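Local coordinates for protein NADP-dependent alcohol dehydrogenase (Entamoeba histolytica, PDB 2OUI) that probably catalyses the NADP(H)-dependent interconversion of alcohols and aldehydes or ketones as a zinc-containing, tetrameric dehydrogenase of the medium-chain family, at residues D168-I173 against L189-I194. The protein carries 1 engineered substitution. Residues are numbered along the deposited sequence; the frame is centred on the assembly and turned at random.
Sequences DTVCVI and LGAGRI
The flat groups that meet are peptides: the carbonyl of Asp168 takes the N-H of Gly192, and that of Arg193 takes the N-H of Val170. Gly192 N lies 2.9 Å from Asp168 O, tilted 24° from the carbonyl plane. Val170 N, also 2.9 Å from Arg193 O, sits closer to the plane of its carbonyl. On one side of this paired backbone, Val170 CG2 reaches Ala191 CB at 3.7 Å; a small methyl suits this place, because Ala191 also packs on Ala186 of helix 177-188. Branched Ile194 follows on the same face, its CG2 4.3 Å from Val172 CG2. The other face carries Thr169 and Arg193, side by side and pointing the same way. With OG1 beside its own backbone N (chi1 -66°) and the methyl CG2 anti to it, Thr169 reaches a water that also accepts the N-H of Arg193. The extended Arg193 chain carries its guanidinium onward to a salt bridge with Asp214. Gly190 ends helix 177-188 in a Schellman motif; at its positive phi a CB would strike the preceding carbonyl O, so glycine fits. The segments thus begin the parallel pairing of strands 170-173 and 194-197, joined by the beta-alpha-beta crossover of a Rossmann fold. Chemically, backbone bonds set the register, apolar branches fill the face turned to helix 177-188, and Asp168 pairs with Lys238 of its own chain and Lys304 of a second subunit, probably favouring its carboxylate form.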
# COMPACT_ATOMS: atom_id res chain seq x y z
N ASP A 168 -0.16 -14.08 10.87
CA ASP A 168 -1.24 -14.60 10.01
C ASP A 168 -1.21 -16.13 9.97
O ASP A 168 -0.14 -16.74 10.01
CB ASP A 168 -1.09 -14.12 8.56
CG ASP A 168 -1.83 -12.82 8.29
OD1 ASP A 168 -2.63 -12.37 9.14
OD2 ASP A 168 -1.62 -12.26 7.20
N THR A 169 -2.40 -16.74 9.90
CA THR A 169 -2.50 -18.16 9.66
C THR A 169 -2.62 -18.29 8.13
O THR A 169 -3.49 -17.67 7.50
CB THR A 169 -3.75 -18.73 10.37
OG1 THR A 169 -3.56 -18.63 11.79
CG2 THR A 169 -4.01 -20.20 9.99
N VAL A 170 -1.77 -19.11 7.53
CA VAL A 170 -1.62 -19.11 6.09
C VAL A 170 -1.79 -20.55 5.61
O VAL A 170 -1.41 -21.49 6.33
CB VAL A 170 -0.22 -18.57 5.68
CG1 VAL A 170 0.10 -18.81 4.16
CG2 VAL A 170 -0.07 -17.05 6.04
N CYS A 171 -2.36 -20.71 4.41
CA CYS A 171 -2.32 -22.02 3.75
C CYS A 171 -1.54 -21.90 2.44
O CYS A 171 -1.81 -20.99 1.66
CB CYS A 171 -3.73 -22.52 3.43
SG CYS A 171 -3.74 -24.15 2.66
N VAL A 172 -0.58 -22.79 2.23
CA VAL A 172 0.09 -22.91 0.93
C VAL A 172 -0.44 -24.17 0.25
O VAL A 172 -0.33 -25.27 0.80
CB VAL A 172 1.63 -23.06 1.11
CG1 VAL A 172 2.28 -23.27 -0.26
CG2 VAL A 172 2.19 -21.83 1.81
N ILE A 173 -1.06 -24.01 -0.92
CA ILE A 173 -1.60 -25.17 -1.65
C ILE A 173 -0.63 -25.52 -2.77
O ILE A 173 -0.45 -24.75 -3.72
CB ILE A 173 -3.00 -24.90 -2.24
CG1 ILE A 173 -3.95 -24.42 -1.14
CG2 ILE A 173 -3.55 -26.16 -2.91
CD1 ILE A 173 -5.29 -23.88 -1.65
N LEU A 189 7.84 -13.79 6.18
CA LEU A 189 6.96 -12.62 6.24
C LEU A 189 6.18 -12.57 7.56
O LEU A 189 5.39 -11.65 7.78
CB LEU A 189 6.01 -12.61 5.04
CG LEU A 189 6.69 -12.32 3.69
CD1 LEU A 189 5.64 -12.33 2.57
CD2 LEU A 189 7.41 -10.96 3.71
N GLY A 190 6.40 -13.55 8.42
CA GLY A 190 5.92 -13.45 9.81
C GLY A 190 4.71 -14.33 10.09
O GLY A 190 4.06 -14.19 11.13
N ALA A 191 4.40 -15.25 9.18
CA ALA A 191 3.26 -16.15 9.43
C ALA A 191 3.50 -17.05 10.63
O ALA A 191 4.64 -17.46 10.92
CB ALA A 191 2.92 -17.02 8.15
N GLY A 192 2.41 -17.35 11.34
CA GLY A 192 2.43 -18.19 12.52
C GLY A 192 2.07 -19.60 12.10
O GLY A 192 2.93 -20.38 11.68
N ARG A 193 0.79 -19.94 12.18
CA ARG A 193 0.39 -21.27 11.75
C ARG A 193 0.42 -21.31 10.22
O ARG A 193 -0.11 -20.41 9.55
CB ARG A 193 -1.01 -21.58 12.28
CG ARG A 193 -1.47 -22.98 12.01
CD ARG A 193 -2.68 -23.32 12.88
NE ARG A 193 -2.90 -24.76 12.93
CZ ARG A 193 -4.01 -25.33 13.38
NH1 ARG A 193 -5.02 -24.57 13.83
NH2 ARG A 193 -4.11 -26.65 13.38
N ILE A 194 1.10 -22.33 9.66
CA ILE A 194 1.14 -22.48 8.20
C ILE A 194 0.69 -23.90 7.82
O ILE A 194 1.34 -24.88 8.19
CB ILE A 194 2.57 -22.19 7.59
CG1 ILE A 194 3.01 -20.76 7.87
CG2 ILE A 194 2.57 -22.40 6.09
CD1 ILE A 194 4.53 -20.53 7.62
O HOH W 1 -1.05 -17.94 13.11